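Local coordinates for transmembrane oligosaccharyl transferase, putative (Archaeoglobus fulgidus, PDB 3VGP), which represents the C-terminal globular domain of a putative archaeal membrane oligosaccharyl transferase of the AglB family, a mixed alpha/beta domain, at residues F105-Y114 and I124-L133; A62-T70 and I80-T91. The protein carries 1 engineered substitution. All blocks are in the same frame, centred on the assembly; numbering follows the deposited sequence.

How the contacts relate
From the N terminus, helix 58-69 comes first and takes part in contact 2, where residues 62-70 meet residues 80-91 and so close the short loop that runs through the start of helix 74-84. Strand 88-91 then leads into helix 105-111, and contact 1 opens only after contact 2 has closed: residues 105-114 pack on 124-133 across a second short loop. The two loops lie in series, without nesting or crossing. Helix 58-69 joins them, with Lys-67 NZ probably hydrogen-bonded to Ala-112 O and Phe-69 O packed against Thr-131 and Leu-133. Contact 2 ties helices to the sheet; contact 1 adds the helices 105-111, 121-129 and 132-138 beyond.

Contact 1: F105-Y114 and I124-L133; sequences FPAIMRIAGY and ILNFFNHTVL
With CG anti to the backbone N in both Phe-105 (chi1 -170°) and Phe-127, the two rings are carried into the interface between helix 105-111 and helix 121-129. Phe-105 acts as a knob in a hole formed by Ile-124, Phe-127, Phe-128 and Leu-133. Phe-128 turns its edge to one face of this knob in a T-shaped stack, planes at 83°, and its CD1 sits over the centre of the ring, 3.6 Å from Phe-105 CE2. At the rim of the same ring, Phe-105 CZ lies 3.9 Å from Phe-127 CD2, edge against edge. Selenomethionine Met-109 bends at chi3, which lays its CE methyl over a face of Phe-127 in a CH-pi contact, 3.6 Å from the ring centroid; SE stands obliquely to that ring and touches Ile-124 CG2 at 4.0 Å. Farther along, Phe-127 presents its edge to a face of Tyr-114, with CZ of Phe-127 3.5 Å from CZ of Tyr-114. No hydrogen bond crosses the interface; the grip is aromatic and aliphatic. The axes of 105-111 and 124-129 cross at 74° and come no closer than 11.5 Å, a separation bridged by these large side chains. Around them, Ile-108 and Ala-112 rest on Ala-66 of helix 58-69, Leu-133 touches Phe-69 of that helix, and Phe-128 packs on Tyr-134 and Met-138 of helix 132-138.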
loop_
_atom_site.group_PDB
_atom_site.type_symbol
_atom_site.label_atom_id
_atom_site.label_comp_id
_atom_site.label_asym_id
_atom_site.label_seq_id
_atom_site.Cartn_x
_atom_site.Cartn_y
_atom_site.Cartn_z
ATOM N N PHE A 105 -6.216 9.413 -3.343
ATOM C CA PHE A 105 -4.943 10.019 -2.963
ATOM C C PHE A 105 -5.124 11.216 -2.027
ATOM O O PHE A 105 -4.335 11.405 -1.104
ATOM C CB PHE A 105 -4.128 10.415 -4.198
ATOM C CG PHE A 105 -2.718 10.820 -3.872
ATOM C CD1 PHE A 105 -2.313 12.144 -3.999
ATOM C CD2 PHE A 105 -1.812 9.887 -3.373
ATOM C CE1 PHE A 105 -1.027 12.534 -3.631
ATOM C CE2 PHE A 105 -0.523 10.270 -2.999
ATOM C CZ PHE A 105 -0.134 11.599 -3.131
ATOM N N PRO A 106 -6.158 12.045 -2.248
ATOM C CA PRO A 106 -6.305 13.171 -1.320
ATOM C C PRO A 106 -6.547 12.662 0.106
ATOM O O PRO A 106 -6.047 13.238 1.069
ATOM C CB PRO A 106 -7.506 13.924 -1.888
ATOM C CG PRO A 106 -7.340 13.707 -3.373
ATOM C CD PRO A 106 -7.024 12.221 -3.429
ATOM N N ALA A 107 -7.311 11.578 0.233
ATOM C CA ALA A 107 -7.598 10.995 1.538
ATOM C C ALA A 107 -6.301 10.483 2.147
ATOM O O ALA A 107 -6.050 10.657 3.336
ATOM C CB ALA A 107 -8.607 9.847 1.400
ATOM N N ILE A 108 -5.478 9.847 1.321
ATOM C CA ILE A 108 -4.197 9.331 1.782
ATOM C C ILE A 108 -3.344 10.491 2.293
ATOM O O ILE A 108 -2.740 10.405 3.363
ATOM C CB ILE A 108 -3.456 8.592 0.637
ATOM C CG1 ILE A 108 -4.156 7.258 0.351
ATOM C CG2 ILE A 108 -2.003 8.371 1.002
ATOM C CD1 ILE A 108 -3.618 6.510 -0.871
HETATM N N MSE A 109 -3.307 11.582 1.534
HETATM C CA MSE A 109 -2.542 12.755 1.938
HETATM C C MSE A 109 -3.019 13.292 3.288
HETATM O O MSE A 109 -2.200 13.635 4.141
HETATM C CB MSE A 109 -2.646 13.854 0.879
HETATM C CG MSE A 109 -1.855 13.571 -0.384
HETATM SE SE MSE A 109 -1.768 15.126 -1.522
HETATM C CE MSE A 109 -0.557 16.176 -0.443
ATOM N N ARG A 110 -4.334 13.359 3.484
ATOM C CA ARG A 110 -4.884 13.854 4.746
ATOM C C ARG A 110 -4.439 12.998 5.925
ATOM O O ARG A 110 -4.021 13.524 6.959
ATOM C CB ARG A 110 -6.417 13.887 4.708
ATOM C CG ARG A 110 -7.001 14.841 3.683
ATOM C CD ARG A 110 -8.456 15.165 3.983
ATOM N NE ARG A 110 -9.067 15.918 2.893
ATOM C CZ ARG A 110 -9.497 15.370 1.762
ATOM N NH1 ARG A 110 -9.388 14.060 1.576
ATOM N NH2 ARG A 110 -10.029 16.128 0.813
ATOM N N ILE A 111 -4.536 11.682 5.771
ATOM C CA ILE A 111 -4.141 10.758 6.831
ATOM C C ILE A 111 -2.649 10.887 7.133
ATOM O O ILE A 111 -2.220 10.705 8.276
ATOM C CB ILE A 111 -4.469 9.298 6.445
ATOM C CG1 ILE A 111 -5.986 9.127 6.325
ATOM C CG2 ILE A 111 -3.903 8.336 7.479
ATOM C CD1 ILE A 111 -6.747 9.422 7.603
ATOM N N ALA A 112 -1.864 11.210 6.108
ATOM C CA ALA A 112 -0.425 11.379 6.275
ATOM C C ALA A 112 -0.115 12.711 6.955
ATOM O O ALA A 112 1.039 12.987 7.290
ATOM C CB ALA A 112 0.278 11.312 4.923
ATOM N N GLY A 113 -1.142 13.536 7.141
ATOM C CA GLY A 113 -0.949 14.817 7.802
ATOM C C GLY A 113 -0.844 16.039 6.904
ATOM O O GLY A 113 -0.513 17.129 7.376
ATOM N N TYR A 114 -1.120 15.878 5.617
ATOM C CA TYR A 114 -1.043 17.008 4.700
ATOM C C TYR A 114 -2.393 17.708 4.590
ATOM O O TYR A 114 -3.445 17.069 4.610
ATOM C CB TYR A 114 -0.578 16.543 3.314
ATOM C CG TYR A 114 0.832 16.007 3.291
ATOM C CD1 TYR A 114 1.929 16.866 3.276
ATOM C CD2 TYR A 114 1.073 14.632 3.308
ATOM C CE1 TYR A 114 3.235 16.368 3.279
ATOM C CE2 TYR A 114 2.370 14.128 3.312
ATOM C CZ TYR A 114 3.443 14.998 3.297
ATOM O OH TYR A 114 4.723 14.497 3.299
ATOM N N ILE A 124 -1.579 19.164 -6.132
ATOM C CA ILE A 124 -1.755 17.790 -5.668
ATOM C C ILE A 124 -1.125 16.825 -6.669
ATOM O O ILE A 124 -0.508 15.834 -6.286
ATOM C CB ILE A 124 -3.247 17.427 -5.508
ATOM C CG1 ILE A 124 -3.893 18.333 -4.458
ATOM C CG2 ILE A 124 -3.389 15.963 -5.099
ATOM C CD1 ILE A 124 -5.395 18.212 -4.394
ATOM N N LEU A 125 -1.296 17.113 -7.955
ATOM C CA LEU A 125 -0.729 16.267 -8.996
ATOM C C LEU A 125 0.790 16.318 -8.929
ATOM O O LEU A 125 1.462 15.291 -9.014
ATOM C CB LEU A 125 -1.204 16.726 -10.380
ATOM C CG LEU A 125 -0.571 15.991 -11.568
ATOM C CD1 LEU A 125 -0.733 14.488 -11.395
ATOM C CD2 LEU A 125 -1.208 16.463 -12.871
ATOM N N ASN A 126 1.332 17.520 -8.766
ATOM C CA ASN A 126 2.773 17.688 -8.682
ATOM C C ASN A 126 3.322 16.954 -7.455
ATOM O O ASN A 126 4.374 16.317 -7.522
ATOM C CB ASN A 126 3.126 19.175 -8.619
ATOM C CG ASN A 126 4.616 19.416 -8.663
ATOM O OD1 ASN A 126 5.302 18.948 -9.572
ATOM N ND2 ASN A 126 5.127 20.147 -7.679
ATOM N N PHE A 127 2.605 17.042 -6.338
ATOM C CA PHE A 127 3.024 16.366 -5.115
ATOM C C PHE A 127 3.061 14.870 -5.408
ATOM O O PHE A 127 4.064 14.202 -5.165
ATOM C CB PHE A 127 2.026 16.625 -3.979
ATOM C CG PHE A 127 2.447 16.045 -2.655
ATOM C CD1 PHE A 127 3.265 16.768 -1.791
ATOM C CD2 PHE A 127 2.041 14.767 -2.280
ATOM C CE1 PHE A 127 3.673 16.226 -0.573
ATOM C CE2 PHE A 127 2.442 14.216 -1.065
ATOM C CZ PHE A 127 3.261 14.948 -0.209
ATOM N N PHE A 128 1.955 14.356 -5.934
ATOM C CA PHE A 128 1.850 12.937 -6.263
ATOM C C PHE A 128 3.006 12.445 -7.138
ATOM O O PHE A 128 3.590 11.395 -6.875
ATOM C CB PHE A 128 0.529 12.655 -6.986
ATOM C CG PHE A 128 0.406 11.243 -7.471
ATOM C CD1 PHE A 128 0.099 10.215 -6.585
ATOM C CD2 PHE A 128 0.676 10.924 -8.799
ATOM C CE1 PHE A 128 0.070 8.896 -7.010
ATOM C CE2 PHE A 128 0.651 9.601 -9.231
ATOM C CZ PHE A 128 0.349 8.587 -8.331
ATOM N N ASN A 129 3.346 13.205 -8.175
ATOM C CA ASN A 129 4.418 12.788 -9.074
ATOM C C ASN A 129 5.804 12.645 -8.449
ATOM O O ASN A 129 6.689 12.035 -9.051
ATOM C CB ASN A 129 4.499 13.726 -10.281
ATOM C CG ASN A 129 3.266 13.651 -11.162
ATOM O OD1 ASN A 129 2.576 12.630 -11.207
ATOM N ND2 ASN A 129 2.992 14.728 -11.886
ATOM N N HIS A 130 6.006 13.194 -7.255
ATOM C CA HIS A 130 7.308 13.071 -6.605
ATOM C C HIS A 130 7.318 12.043 -5.480
ATOM O O HIS A 130 8.310 11.915 -4.765
ATOM C CB HIS A 130 7.769 14.420 -6.047
ATOM C CG HIS A 130 8.104 15.430 -7.102
ATOM N ND1 HIS A 130 7.141 16.124 -7.801
ATOM C CD2 HIS A 130 9.298 15.855 -7.581
ATOM C CE1 HIS A 130 7.726 16.936 -8.664
ATOM N NE2 HIS A 130 9.033 16.792 -8.552
ATOM N N THR A 131 6.225 11.301 -5.330
ATOM C CA THR A 131 6.127 10.310 -4.256
ATOM C C THR A 131 6.629 8.932 -4.655
ATOM O O THR A 131 6.822 8.638 -5.833
ATOM C CB THR A 131 4.673 10.117 -3.793
ATOM O OG1 THR A 131 3.907 9.553 -4.868
ATOM C CG2 THR A 131 4.057 11.445 -3.381
ATOM N N VAL A 132 6.829 8.085 -3.651
ATOM C CA VAL A 132 7.261 6.719 -3.890
ATOM C C VAL A 132 6.105 5.992 -4.583
ATOM O O VAL A 132 6.326 5.106 -5.414
ATOM C CB VAL A 132 7.627 6.021 -2.563
ATOM C CG1 VAL A 132 7.662 4.509 -2.750
ATOM C CG2 VAL A 132 8.989 6.515 -2.087
ATOM N N LEU A 133 4.872 6.376 -4.252
ATOM C CA LEU A 133 3.704 5.761 -4.880
ATOM C C LEU A 133 3.771 5.961 -6.391
ATOM O O LEU A 133 3.426 5.059 -7.165
ATOM C CB LEU A 133 2.402 6.361 -4.329
ATOM C CG LEU A 133 1.088 5.946 -5.008
ATOM C CD1 LEU A 133 0.974 4.424 -5.131
ATOM C CD2 LEU A 133 -0.078 6.501 -4.205
#

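Contact 2: A62-T70 and I80-T91; sequences AVDAAKFFT and IAKKRGVRYVVT
This is a buried helix-to-helix and helix-to-sheet contact near the centre of the chain, both segments lying in the AglB core family region: helix 58-69 packs on helix 74-84 and on strand 88-91 of the mixed sheet, the turn between the latter two starting with a Schellman motif at Gly-85. The helical segments run roughly antiparallel, at 148°, whereas the strand runs across helix 62-69. Ile-80 lays its CD1 against the C-terminal part of helix 58-69, 3.6 Å from Lys-67 CB and equally near the backbone N of Phe-68. Lys-67 itself leads off to the carbonyl of Ala-112. Deeper in, CG of Phe-68 is anti to the backbone N, which sets the ring against the strand, where CE2 meets CG1 of Val-89 at 3.6 Å; Phe-68 CE1 touches Ala-81 CB. Phe-69 differs, its CG beside the backbone N and anti to the carbonyl carbon, and its CE1 touches both Val-89 CG1 and Thr-91 CG2, each obliquely to the ring, while CZ brings the ring edge to Val-90 O. On the far side of the sheet, Val-90 packs on helix 6-20. Asp-64 and Arg-84 form a salt bridge between the two helices. Asp-64 OD2 also bonds Tyr-33, and Arg-84 NH1 pairs with Glu-32, so both charged groups have a second partner. Within the Asp-64/Arg-84 pair, the NE bond to Asp-64 OD2 is weak, bent to 121°, whereas Arg-84 NH2 lies 3.1 Å from Asp-64 OD1, on its syn lone pair, at 156°.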
loop_
_atom_site.group_PDB
_atom_site.type_symbol
_atom_site.label_atom_id
_atom_site.label_comp_id
_atom_site.label_asym_id
_atom_site.label_seq_id
_atom_site.Cartn_x
_atom_site.Cartn_y
_atom_site.Cartn_z
ATOM N N ALA A 62 -3.502 2.436 8.430
ATOM C CA ALA A 62 -3.799 3.517 7.493
ATOM C C ALA A 62 -2.686 4.559 7.519
ATOM O O ALA A 62 -2.236 5.031 6.475
ATOM C CB ALA A 62 -5.145 4.168 7.848
ATOM N N VAL A 63 -2.242 4.921 8.717
ATOM C CA VAL A 63 -1.179 5.906 8.845
ATOM C C VAL A 63 0.098 5.344 8.239
ATOM O O VAL A 63 0.822 6.058 7.553
ATOM C CB VAL A 63 -0.934 6.282 10.314
ATOM C CG1 VAL A 63 0.292 7.175 10.424
ATOM C CG2 VAL A 63 -2.160 7.004 10.863
ATOM N N ASP A 64 0.375 4.065 8.494
ATOM C CA ASP A 64 1.566 3.429 7.928
ATOM C C ASP A 64 1.536 3.555 6.406
ATOM O O ASP A 64 2.499 3.996 5.785
ATOM C CB ASP A 64 1.625 1.929 8.251
ATOM C CG ASP A 64 2.000 1.634 9.693
ATOM O OD1 ASP A 64 2.471 2.540 10.405
ATOM O OD2 ASP A 64 1.833 0.461 10.100
ATOM N N ALA A 65 0.426 3.140 5.808
ATOM C CA ALA A 65 0.302 3.182 4.357
ATOM C C ALA A 65 0.378 4.594 3.789
ATOM O O ALA A 65 1.015 4.819 2.765
ATOM C CB ALA A 65 -0.996 2.500 3.921
ATOM N N ALA A 66 -0.264 5.547 4.455
ATOM C CA ALA A 66 -0.244 6.925 3.982
ATOM C C ALA A 66 1.170 7.514 4.047
ATOM O O ALA A 66 1.625 8.159 3.103
ATOM C CB ALA A 66 -1.217 7.774 4.802
ATOM N N LYS A 67 1.871 7.291 5.154
ATOM C CA LYS A 67 3.229 7.806 5.289
ATOM C C LYS A 67 4.139 7.165 4.248
ATOM O O LYS A 67 5.033 7.809 3.694
ATOM C CB LYS A 67 3.772 7.510 6.691
ATOM C CG LYS A 67 3.105 8.297 7.813
ATOM C CD LYS A 67 3.476 9.773 7.775
ATOM C CE LYS A 67 2.935 10.498 9.003
ATOM N NZ LYS A 67 3.259 11.955 8.997
ATOM N N PHE A 68 3.905 5.887 3.987
ATOM C CA PHE A 68 4.699 5.143 3.020
ATOM C C PHE A 68 4.453 5.656 1.605
ATOM O O PHE A 68 5.393 5.991 0.885
ATOM C CB PHE A 68 4.339 3.654 3.100
ATOM C CG PHE A 68 5.006 2.803 2.055
ATOM C CD1 PHE A 68 6.218 2.176 2.313
ATOM C CD2 PHE A 68 4.415 2.628 0.809
ATOM C CE1 PHE A 68 6.830 1.387 1.347
ATOM C CE2 PHE A 68 5.020 1.843 -0.165
ATOM C CZ PHE A 68 6.231 1.220 0.107
ATOM N N PHE A 69 3.184 5.727 1.214
ATOM C CA PHE A 69 2.839 6.171 -0.128
ATOM C C PHE A 69 3.219 7.616 -0.427
ATOM O O PHE A 69 3.651 7.918 -1.540
ATOM C CB PHE A 69 1.344 5.950 -0.399
ATOM C CG PHE A 69 0.969 4.495 -0.600
ATOM C CD1 PHE A 69 1.762 3.661 -1.396
ATOM C CD2 PHE A 69 -0.179 3.967 -0.014
ATOM C CE1 PHE A 69 1.410 2.323 -1.604
ATOM C CE2 PHE A 69 -0.543 2.634 -0.215
ATOM C CZ PHE A 69 0.253 1.809 -1.012
ATOM N N THR A 70 3.086 8.499 0.560
ATOM C CA THR A 70 3.417 9.909 0.354
ATOM C C THR A 70 4.891 10.258 0.546
ATOM O O THR A 70 5.288 11.412 0.357
ATOM C CB THR A 70 2.559 10.825 1.267
ATOM O OG1 THR A 70 2.764 10.474 2.642
ATOM C CG2 THR A 70 1.091 10.668 0.931
ATOM N N ILE A 80 9.619 2.288 6.812
ATOM C CA ILE A 80 8.303 1.914 7.317
ATOM C C ILE A 80 8.018 0.441 7.034
ATOM O O ILE A 80 7.611 -0.312 7.925
ATOM C CB ILE A 80 7.204 2.787 6.667
ATOM C CG1 ILE A 80 7.457 4.256 7.013
ATOM C CG2 ILE A 80 5.825 2.350 7.159
ATOM C CD1 ILE A 80 6.563 5.226 6.277
ATOM N N ALA A 81 8.254 0.024 5.795
ATOM C CA ALA A 81 8.022 -1.358 5.406
ATOM C C ALA A 81 8.882 -2.330 6.219
ATOM O O ALA A 81 8.411 -3.389 6.634
ATOM C CB ALA A 81 8.295 -1.529 3.914
ATOM N N LYS A 82 10.144 -1.972 6.444
ATOM C CA LYS A 82 11.043 -2.834 7.208
ATOM C C LYS A 82 10.561 -2.969 8.645
ATOM O O LYS A 82 10.555 -4.064 9.208
ATOM C CB LYS A 82 12.469 -2.275 7.201
ATOM C CG LYS A 82 13.138 -2.243 5.835
ATOM C CD LYS A 82 13.262 -3.630 5.217
ATOM C CE LYS A 82 14.043 -3.575 3.910
ATOM N NZ LYS A 82 14.084 -4.885 3.206
ATOM N N LYS A 83 10.152 -1.850 9.231
ATOM C CA LYS A 83 9.672 -1.832 10.605
ATOM C C LYS A 83 8.526 -2.812 10.821
ATOM O O LYS A 83 8.505 -3.545 11.808
ATOM C CB LYS A 83 9.218 -0.419 10.980
ATOM C CG LYS A 83 8.705 -0.283 12.408
ATOM C CD LYS A 83 8.238 1.137 12.692
ATOM C CE LYS A 83 9.358 2.143 12.459
ATOM N NZ LYS A 83 8.932 3.541 12.748
ATOM N N ARG A 84 7.577 -2.836 9.891
ATOM C CA ARG A 84 6.431 -3.729 10.017
ATOM C C ARG A 84 6.673 -5.130 9.473
ATOM O O ARG A 84 5.844 -6.017 9.669
ATOM C CB ARG A 84 5.207 -3.129 9.318
ATOM C CG ARG A 84 4.842 -1.728 9.771
ATOM C CD ARG A 84 4.542 -1.658 11.261
ATOM N NE ARG A 84 4.124 -0.304 11.618
ATOM C CZ ARG A 84 4.032 0.161 12.857
ATOM N NH1 ARG A 84 4.328 -0.618 13.892
ATOM N NH2 ARG A 84 3.650 1.418 13.061
ATOM N N GLY A 85 7.795 -5.329 8.783
ATOM C CA GLY A 85 8.102 -6.637 8.227
ATOM C C GLY A 85 7.241 -7.017 7.031
ATOM O O GLY A 85 7.097 -8.195 6.696
ATOM N N VAL A 86 6.674 -6.009 6.383
ATOM C CA VAL A 86 5.821 -6.203 5.217
ATOM C C VAL A 86 6.562 -6.882 4.072
ATOM O O VAL A 86 7.713 -6.557 3.789
ATOM C CB VAL A 86 5.273 -4.838 4.723
ATOM C CG1 VAL A 86 4.770 -4.950 3.293
ATOM C CG2 VAL A 86 4.155 -4.375 5.645
ATOM N N ARG A 87 5.895 -7.837 3.427
ATOM C CA ARG A 87 6.478 -8.542 2.290
ATOM C C ARG A 87 5.916 -7.975 0.995
ATOM O O ARG A 87 6.624 -7.874 -0.008
ATOM C CB ARG A 87 6.161 -10.035 2.347
ATOM C CG ARG A 87 6.650 -10.785 1.119
ATOM C CD ARG A 87 6.397 -12.278 1.223
ATOM N NE ARG A 87 6.899 -12.983 0.047
ATOM C CZ ARG A 87 6.764 -14.288 -0.156
ATOM N NH1 ARG A 87 7.250 -14.838 -1.259
ATOM N NH2 ARG A 87 6.142 -15.042 0.746
ATOM N N TYR A 88 4.640 -7.603 1.029
ATOM C CA TYR A 88 3.975 -7.058 -0.147
ATOM C C TYR A 88 3.373 -5.679 0.048
ATOM O O TYR A 88 2.822 -5.360 1.105
ATOM C CB TYR A 88 2.854 -7.993 -0.602
ATOM C CG TYR A 88 3.313 -9.368 -1.031
ATOM C CD1 TYR A 88 4.186 -9.526 -2.103
ATOM C CD2 TYR A 88 2.860 -10.509 -0.372
ATOM C CE1 TYR A 88 4.599 -10.793 -2.512
ATOM C CE2 TYR A 88 3.269 -11.784 -0.772
ATOM C CZ TYR A 88 4.139 -11.913 -1.843
ATOM O OH TYR A 88 4.554 -13.163 -2.251
ATOM N N VAL A 89 3.488 -4.868 -0.998
ATOM C CA VAL A 89 2.907 -3.535 -1.033
ATOM C C VAL A 89 2.002 -3.581 -2.263
ATOM O O VAL A 89 2.425 -4.020 -3.332
ATOM C CB VAL A 89 3.976 -2.438 -1.225
ATOM C CG1 VAL A 89 3.297 -1.095 -1.420
ATOM C CG2 VAL A 89 4.885 -2.379 -0.002
ATOM N N VAL A 90 0.763 -3.132 -2.120
ATOM C CA VAL A 90 -0.175 -3.191 -3.235
ATOM C C VAL A 90 -0.713 -1.822 -3.623
ATOM O O VAL A 90 -1.107 -1.040 -2.761
ATOM C CB VAL A 90 -1.370 -4.103 -2.888
ATOM C CG1 VAL A 90 -2.237 -4.326 -4.122
ATOM C CG2 VAL A 90 -0.865 -5.427 -2.339
ATOM N N THR A 91 -0.729 -1.547 -4.924
ATOM C CA THR A 91 -1.234 -0.277 -5.438
ATOM C C THR A 91 -2.352 -0.549 -6.444
ATOM O O THR A 91 -2.610 -1.696 -6.801
ATOM C CB THR A 91 -0.119 0.552 -6.134
ATOM O OG1 THR A 91 0.351 -0.136 -7.302
ATOM C CG2 THR A 91 1.056 0.772 -5.176
#